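Local coordinates for protein putative silent information regulator 2 (Leishmania infantum, PDB 5OL0) that is an NAD-dependent, zinc-containing sirtuin that removes acetyl groups from lysine side chains of proteins and probably acts as a regulator of gene expression, at residues L21-R29 with N289-G298; A75-P85 with I184-E194. One frame throughout, in Å; residues are numbered along the deposited sequence.

Contact 1 of 2, residues L21-R29 with N289-G298; sequences LEGLAHYIR and NVVTLAEYLG
With CG set anti to its carbonyl carbon (chi1 -69°), the ring of Tyr296 swings toward helix 21-29 and presents a face to Glu22, whose CB sits almost over the ring centre, 4.1 Å from the centroid, in a CH-pi contact. Arg29 has the same first torsion, but its chain bends at chi3, which turns the guanidinium back to the C-terminal end of helix 289-296. There NH1 of Arg29 donates to O of Tyr296 at 3.0 Å. The bond is bent, 136° at the hydrogen; the acceptor lies near the guanidinium plane, while the donor is tilted from the plane of the carbonyl. O of Leu297 lies over one face of the same guanidinium, offset toward its rim. Arg29 thus meets the carbonyl end of the helix, where Gly298, with positive phi, closes a Schellman motif.

Between the Tyr296-Glu22 and Arg29 contacts the helices pack through small and branched side chains; the axes of the two segments approach to 8.7 Å and cross at -46°. The closest apolar contact is CB of Ala25 on CB of Tyr296, 3.4 Å. CD2 of Leu297 is wedged between CB of Ala25 and CG2 of Ile28, 3.9 Å from each, and the aliphatic part of Arg29 runs past it in the opposite direction. One turn earlier, CD2 of Leu24 meets CD2 of Leu293 at 3.9 Å. Leu21 reaches across Asn289 at about a right angle, CD1 coming 3.7 Å from OD1, while the Asn289 amide nitrogen is bonded to O of Arg283.

The pair flanks the edge of the parallel Rossmann-type sheet: Leu21 and Asn289 rest on Met242 and Phe282 of strands 239-242 and 279-282, Leu24 covers Val240, and Phe110 of helix 106-116 packs against Leu293 and Leu297.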
# COMPACT_ATOMS: atom_id res chain seq x y z
N LEU A 21 -6.38 -21.20 1.82
CA LEU A 21 -5.72 -20.51 2.94
C LEU A 21 -5.03 -21.50 3.86
O LEU A 21 -3.92 -21.24 4.38
CB LEU A 21 -6.71 -19.58 3.65
CG LEU A 21 -7.13 -18.40 2.78
CD1 LEU A 21 -8.37 -17.77 3.37
CD2 LEU A 21 -6.01 -17.39 2.65
N GLU A 22 -5.69 -22.65 4.06
CA GLU A 22 -5.12 -23.79 4.77
C GLU A 22 -3.82 -24.33 4.16
O GLU A 22 -2.80 -24.49 4.88
CB GLU A 22 -6.16 -24.93 4.84
CG GLU A 22 -5.67 -26.19 5.57
CD GLU A 22 -6.77 -27.21 5.88
OE1 GLU A 22 -7.70 -27.36 5.04
OE2 GLU A 22 -6.69 -27.85 6.95
N GLY A 23 -3.83 -24.57 2.85
CA GLY A 23 -2.61 -24.99 2.17
C GLY A 23 -1.46 -23.99 2.25
O GLY A 23 -0.29 -24.36 2.41
N LEU A 24 -1.80 -22.70 2.16
CA LEU A 24 -0.81 -21.67 2.26
C LEU A 24 -0.16 -21.70 3.62
O LEU A 24 1.07 -21.57 3.73
CB LEU A 24 -1.47 -20.29 1.99
CG LEU A 24 -0.57 -19.07 2.23
CD1 LEU A 24 0.63 -19.18 1.37
CD2 LEU A 24 -1.32 -17.77 1.94
N ALA A 25 -0.98 -21.78 4.67
CA ALA A 25 -0.41 -21.81 6.03
C ALA A 25 0.51 -23.03 6.22
O ALA A 25 1.60 -22.90 6.80
CB ALA A 25 -1.49 -21.84 7.08
N HIS A 26 0.03 -24.20 5.78
CA HIS A 26 0.86 -25.45 5.74
C HIS A 26 2.15 -25.24 5.02
O HIS A 26 3.21 -25.66 5.52
CB HIS A 26 0.19 -26.59 4.95
CG HIS A 26 -0.73 -27.47 5.75
ND1 HIS A 26 -0.26 -28.43 6.63
CD2 HIS A 26 -2.08 -27.61 5.72
CE1 HIS A 26 -1.30 -29.08 7.14
NE2 HIS A 26 -2.41 -28.60 6.61
N TYR A 27 2.09 -24.62 3.85
CA TYR A 27 3.30 -24.42 3.04
C TYR A 27 4.29 -23.53 3.79
O TYR A 27 5.49 -23.85 3.89
CB TYR A 27 2.96 -23.80 1.68
CG TYR A 27 4.13 -23.49 0.73
CD1 TYR A 27 4.88 -22.27 0.85
CD2 TYR A 27 4.45 -24.35 -0.34
CE1 TYR A 27 5.95 -21.99 -0.01
CE2 TYR A 27 5.50 -24.04 -1.25
CZ TYR A 27 6.24 -22.88 -1.09
OH TYR A 27 7.28 -22.58 -1.92
N ILE A 28 3.80 -22.42 4.34
CA ILE A 28 4.65 -21.53 5.17
C ILE A 28 5.32 -22.29 6.36
O ILE A 28 6.53 -22.11 6.63
CB ILE A 28 3.85 -20.34 5.70
CG1 ILE A 28 3.55 -19.33 4.53
CG2 ILE A 28 4.60 -19.63 6.79
CD1 ILE A 28 2.48 -18.34 4.91
N ARG A 29 4.54 -23.12 7.03
CA ARG A 29 5.05 -23.84 8.20
C ARG A 29 5.96 -24.99 7.80
O ARG A 29 7.10 -25.01 8.24
CB ARG A 29 3.94 -24.31 9.11
CG ARG A 29 3.31 -23.12 9.85
CD ARG A 29 2.03 -23.50 10.60
NE ARG A 29 2.28 -23.91 11.97
CZ ARG A 29 1.34 -24.09 12.91
NH1 ARG A 29 0.05 -23.92 12.62
NH2 ARG A 29 1.70 -24.46 14.14
N ASN A 289 -9.97 -12.88 5.21
CA ASN A 289 -9.01 -13.85 4.74
C ASN A 289 -7.74 -13.87 5.57
O ASN A 289 -7.22 -14.94 5.83
CB ASN A 289 -8.67 -13.64 3.27
CG ASN A 289 -9.84 -14.00 2.36
OD1 ASN A 289 -10.56 -14.92 2.64
ND2 ASN A 289 -10.02 -13.27 1.28
N VAL A 290 -7.30 -12.71 6.03
CA VAL A 290 -6.09 -12.65 6.86
C VAL A 290 -6.38 -13.29 8.20
O VAL A 290 -5.52 -13.95 8.74
CB VAL A 290 -5.59 -11.22 6.97
CG1 VAL A 290 -4.70 -10.99 8.11
CG2 VAL A 290 -4.88 -10.84 5.67
N VAL A 291 -7.57 -13.08 8.72
CA VAL A 291 -7.94 -13.65 10.03
C VAL A 291 -7.90 -15.18 9.91
O VAL A 291 -7.24 -15.88 10.73
CB VAL A 291 -9.28 -13.11 10.53
CG1 VAL A 291 -9.88 -13.99 11.64
CG2 VAL A 291 -9.13 -11.66 10.99
N THR A 292 -8.51 -15.70 8.84
CA THR A 292 -8.47 -17.15 8.60
C THR A 292 -7.06 -17.66 8.46
O THR A 292 -6.73 -18.67 9.03
CB THR A 292 -9.25 -17.50 7.38
OG1 THR A 292 -10.54 -16.98 7.54
CG2 THR A 292 -9.35 -19.05 7.13
N LEU A 293 -6.24 -16.99 7.65
CA LEU A 293 -4.83 -17.35 7.52
C LEU A 293 -4.10 -17.41 8.84
O LEU A 293 -3.33 -18.38 9.15
CB LEU A 293 -4.11 -16.44 6.51
CG LEU A 293 -2.65 -16.66 6.23
CD1 LEU A 293 -2.37 -18.10 5.81
CD2 LEU A 293 -2.22 -15.67 5.15
N ALA A 294 -4.37 -16.43 9.66
CA ALA A 294 -3.79 -16.35 10.99
C ALA A 294 -4.16 -17.57 11.84
O ALA A 294 -3.28 -18.14 12.51
CB ALA A 294 -4.22 -15.08 11.68
N GLU A 295 -5.43 -17.96 11.81
CA GLU A 295 -5.87 -19.15 12.51
C GLU A 295 -5.01 -20.33 12.13
O GLU A 295 -4.43 -20.98 12.98
CB GLU A 295 -7.29 -19.55 12.16
CG GLU A 295 -8.40 -18.58 12.45
CD GLU A 295 -9.74 -19.16 12.00
OE1 GLU A 295 -10.00 -20.32 12.39
OE2 GLU A 295 -10.50 -18.49 11.25
N TYR A 296 -4.87 -20.56 10.83
CA TYR A 296 -4.14 -21.74 10.39
C TYR A 296 -2.65 -21.66 10.69
O TYR A 296 -2.00 -22.68 10.80
CB TYR A 296 -4.36 -21.98 8.91
CG TYR A 296 -5.76 -22.42 8.57
CD1 TYR A 296 -6.31 -23.60 9.14
CD2 TYR A 296 -6.54 -21.71 7.66
CE1 TYR A 296 -7.60 -24.02 8.82
CE2 TYR A 296 -7.82 -22.14 7.32
CZ TYR A 296 -8.34 -23.26 7.90
OH TYR A 296 -9.58 -23.64 7.54
N LEU A 297 -2.11 -20.44 10.84
CA LEU A 297 -0.74 -20.24 11.18
C LEU A 297 -0.47 -20.35 12.70
O LEU A 297 0.68 -20.24 13.14
CB LEU A 297 -0.29 -18.88 10.63
CG LEU A 297 0.02 -18.85 9.12
CD1 LEU A 297 0.31 -17.40 8.78
CD2 LEU A 297 1.23 -19.70 8.79
N GLY A 298 -1.50 -20.52 13.52
CA GLY A 298 -1.33 -20.55 14.95
C GLY A 298 -1.16 -19.17 15.54
O GLY A 298 -0.62 -19.02 16.64

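Contact 2 of 2, residues A75-P85 with I184-E194; sequences AFSLTLLREKP and IVKPNVVFFGE
N of Phe192 donates to O of Phe76 at 2.7 Å, nearly in line with the carbonyl but bent at the hydrogen (139°); a weak bond from N of Leu78 to O of Phe192 completes a single backbone bridge. A water links O of Phe192 to N of Thr79, in the helical turn that OG of Ser77 caps through N of Leu80. OE1 of Glu194 is gripped from opposite faces of its carboxylate plane by N of Phe191 and by NZ of Lys186, a 2.8 Å salt bridge; NZ also donates to O of Val189.

The Phe191 ring is packed on both faces. Phe76 turns its edge to one, planes at 76°, and its CA lies over that face. Lys186 covers the other: CG between backbone N and carbonyl carbon (chi1 60°) lays CD across it, and a bend at chi4 turns NZ to Glu194. CD2 of Leu81 touches CE2 of Phe191 and CD of Lys186. CD1 of Ile184 fits against CG of Pro85.

Phe76, Val189 and Phe192 pack on the modified side chain of the bound peptide, which bonds to O of Val190, and Gly193 and Glu194 bond to its backbone, as expected of the sirtuin acetyl-lysine cleft.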
# COMPACT_ATOMS: atom_id res chain seq x y z
N ALA A 75 -5.59 14.38 -9.36
CA ALA A 75 -5.41 15.12 -8.13
C ALA A 75 -4.00 14.92 -7.58
O ALA A 75 -3.48 15.79 -6.86
CB ALA A 75 -6.44 14.69 -7.10
N PHE A 76 -3.40 13.75 -7.90
CA PHE A 76 -2.03 13.38 -7.52
C PHE A 76 -1.05 13.58 -8.64
O PHE A 76 0.01 12.97 -8.70
CB PHE A 76 -1.97 11.95 -6.98
CG PHE A 76 -2.78 11.76 -5.74
CD1 PHE A 76 -2.27 12.11 -4.50
CD2 PHE A 76 -4.07 11.29 -5.81
CE1 PHE A 76 -3.04 11.96 -3.33
CE2 PHE A 76 -4.85 11.14 -4.67
CZ PHE A 76 -4.33 11.47 -3.42
N SER A 77 -1.33 14.55 -9.48
CA SER A 77 -0.39 14.85 -10.52
C SER A 77 0.35 16.10 -10.12
O SER A 77 -0.21 17.07 -9.64
CB SER A 77 -1.06 14.96 -11.88
OG SER A 77 -1.46 16.26 -12.10
N LEU A 78 1.65 16.01 -10.31
CA LEU A 78 2.55 17.04 -10.01
C LEU A 78 2.28 18.28 -10.87
O LEU A 78 2.34 19.43 -10.40
CB LEU A 78 3.95 16.47 -10.22
CG LEU A 78 5.03 17.30 -9.57
CD1 LEU A 78 4.81 17.40 -8.08
CD2 LEU A 78 6.36 16.63 -9.89
N THR A 79 1.93 18.06 -12.13
CA THR A 79 1.61 19.19 -13.01
C THR A 79 0.30 19.94 -12.62
O THR A 79 0.27 21.18 -12.57
CB THR A 79 1.70 18.79 -14.53
OG1 THR A 79 1.24 19.90 -15.29
CG2 THR A 79 0.88 17.51 -14.89
N LEU A 80 -0.76 19.20 -12.27
CA LEU A 80 -1.94 19.85 -11.66
C LEU A 80 -1.65 20.56 -10.33
O LEU A 80 -2.21 21.61 -10.07
CB LEU A 80 -3.06 18.88 -11.46
CG LEU A 80 -4.41 19.56 -11.26
CD1 LEU A 80 -4.80 20.35 -12.51
CD2 LEU A 80 -5.47 18.51 -10.95
N LEU A 81 -0.78 19.99 -9.50
CA LEU A 81 -0.35 20.69 -8.27
C LEU A 81 0.33 22.04 -8.53
O LEU A 81 0.02 23.03 -7.88
CB LEU A 81 0.59 19.81 -7.44
CG LEU A 81 0.94 20.40 -6.07
CD1 LEU A 81 -0.29 20.39 -5.16
CD2 LEU A 81 2.10 19.61 -5.49
N ARG A 82 1.24 22.09 -9.50
CA ARG A 82 1.87 23.37 -9.85
C ARG A 82 0.86 24.36 -10.43
O ARG A 82 1.00 25.53 -10.26
CB ARG A 82 2.96 23.19 -10.86
CG ARG A 82 4.09 22.35 -10.39
CD ARG A 82 5.33 22.82 -11.04
NE ARG A 82 6.52 22.19 -10.49
CZ ARG A 82 7.01 21.02 -10.85
NH1 ARG A 82 6.42 20.27 -11.78
NH2 ARG A 82 8.13 20.59 -10.27
N GLU A 83 -0.15 23.87 -11.10
CA GLU A 83 -1.05 24.75 -11.83
C GLU A 83 -2.16 25.26 -10.94
O GLU A 83 -2.47 26.45 -10.97
CB GLU A 83 -1.63 23.98 -13.01
CG GLU A 83 -2.20 24.82 -14.13
CD GLU A 83 -2.07 24.15 -15.48
OE1 GLU A 83 -1.60 22.99 -15.54
OE2 GLU A 83 -2.41 24.80 -16.50
N LYS A 84 -2.76 24.34 -10.18
CA LYS A 84 -3.94 24.63 -9.39
C LYS A 84 -3.86 23.83 -8.04
O LYS A 84 -4.60 22.83 -7.86
CB LYS A 84 -5.19 24.22 -10.16
CG LYS A 84 -5.44 24.94 -11.47
CD LYS A 84 -6.92 24.81 -11.82
CE LYS A 84 -7.23 25.09 -13.29
NZ LYS A 84 -8.55 24.46 -13.64
N PRO A 85 -2.98 24.27 -7.13
CA PRO A 85 -2.76 23.56 -5.86
C PRO A 85 -4.03 23.47 -4.98
O PRO A 85 -4.25 22.47 -4.30
CB PRO A 85 -1.60 24.33 -5.20
CG PRO A 85 -1.52 25.65 -5.90
CD PRO A 85 -2.16 25.50 -7.25
N ILE A 184 5.60 25.69 -3.96
CA ILE A 184 4.48 25.01 -3.34
C ILE A 184 4.94 23.82 -2.50
O ILE A 184 5.72 22.97 -2.97
CB ILE A 184 3.51 24.47 -4.40
CG1 ILE A 184 2.73 25.63 -5.05
CG2 ILE A 184 2.50 23.49 -3.76
CD1 ILE A 184 2.27 25.30 -6.46
N VAL A 185 4.44 23.76 -1.27
CA VAL A 185 4.75 22.66 -0.33
C VAL A 185 3.59 21.67 -0.38
O VAL A 185 2.38 22.04 -0.59
CB VAL A 185 5.03 23.19 1.09
CG1 VAL A 185 4.95 22.10 2.18
CG2 VAL A 185 6.42 23.85 1.11
N LYS A 186 3.96 20.40 -0.24
CA LYS A 186 3.00 19.34 -0.00
C LYS A 186 3.57 18.34 0.97
O LYS A 186 4.80 18.28 1.16
CB LYS A 186 2.57 18.68 -1.31
CG LYS A 186 3.69 18.05 -2.11
CD LYS A 186 3.09 16.99 -3.04
CE LYS A 186 4.19 16.41 -3.92
NZ LYS A 186 5.16 15.59 -3.16
N PRO A 187 2.67 17.54 1.58
CA PRO A 187 3.14 16.35 2.29
C PRO A 187 3.94 15.48 1.38
O PRO A 187 3.76 15.57 0.13
CB PRO A 187 1.86 15.65 2.69
CG PRO A 187 0.86 16.73 2.77
CD PRO A 187 1.20 17.66 1.63
N ASN A 188 4.81 14.67 1.95
CA ASN A 188 5.76 13.84 1.18
C ASN A 188 5.05 12.62 0.67
O ASN A 188 5.44 11.50 0.96
CB ASN A 188 7.03 13.47 2.01
CG ASN A 188 7.97 14.68 2.20
OD1 ASN A 188 7.77 15.75 1.59
ND2 ASN A 188 8.97 14.54 3.09
N VAL A 189 3.95 12.84 -0.04
CA VAL A 189 3.33 11.82 -0.89
C VAL A 189 4.02 11.87 -2.23
O VAL A 189 4.25 12.93 -2.72
CB VAL A 189 1.84 12.07 -1.08
CG1 VAL A 189 1.24 11.07 -2.05
CG2 VAL A 189 1.15 11.92 0.27
N VAL A 190 4.39 10.72 -2.80
CA VAL A 190 4.92 10.67 -4.15
C VAL A 190 3.75 10.92 -5.14
O VAL A 190 2.76 10.18 -5.16
CB VAL A 190 5.64 9.34 -4.45
CG1 VAL A 190 6.24 9.35 -5.89
CG2 VAL A 190 6.75 9.08 -3.46
N PHE A 191 3.86 11.96 -5.95
CA PHE A 191 2.84 12.26 -6.95
C PHE A 191 3.24 11.63 -8.28
O PHE A 191 4.44 11.34 -8.53
CB PHE A 191 2.70 13.78 -7.14
CG PHE A 191 1.76 14.45 -6.18
CD1 PHE A 191 1.57 13.97 -4.88
CD2 PHE A 191 1.05 15.58 -6.57
CE1 PHE A 191 0.71 14.58 -4.01
CE2 PHE A 191 0.22 16.22 -5.68
CZ PHE A 191 0.04 15.72 -4.41
N PHE A 192 2.24 11.44 -9.14
CA PHE A 192 2.53 11.03 -10.54
C PHE A 192 3.54 12.02 -11.15
O PHE A 192 3.39 13.23 -11.06
CB PHE A 192 1.22 10.88 -11.36
CG PHE A 192 0.38 9.76 -10.91
CD1 PHE A 192 0.70 8.46 -11.27
CD2 PHE A 192 -0.69 9.96 -10.06
CE1 PHE A 192 -0.03 7.36 -10.80
CE2 PHE A 192 -1.43 8.88 -9.57
CZ PHE A 192 -1.12 7.57 -9.95
N GLY A 193 4.65 11.51 -11.63
CA GLY A 193 5.70 12.35 -12.17
C GLY A 193 6.83 12.64 -11.21
O GLY A 193 7.79 13.31 -11.57
N GLU A 194 6.77 12.12 -9.99
CA GLU A 194 7.85 12.28 -9.03
C GLU A 194 8.65 11.00 -8.89
O GLU A 194 8.15 9.90 -9.18
CB GLU A 194 7.29 12.62 -7.65
CG GLU A 194 7.62 13.96 -7.07
CD GLU A 194 6.99 14.13 -5.67
OE1 GLU A 194 5.73 14.33 -5.56
OE2 GLU A 194 7.76 14.06 -4.66
O HOH W 1 2.55 15.18 -13.12

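From the N terminus the chain first lays down helix 21-30, then runs through strand 36-40 to 75-85. Contact 2 closes a loop of 98 residues between 75-85 and 184-194, one that takes in strand 120-125 and the zinc-binding cysteines. The chain then returns to the parallel sheet with strands 213-217, 239-242 and 279-282 before helix 286-296 meets helix 21-30, so contact 1 closes a far larger loop in which contact 2 is nested. Their centres are 40 Å apart on opposite sides of the chain's centre. Contact 1 joins helices near the two ends of the chain beside the Rossmann-type sheet; contact 2 ties the helical insertion to the zinc-module side.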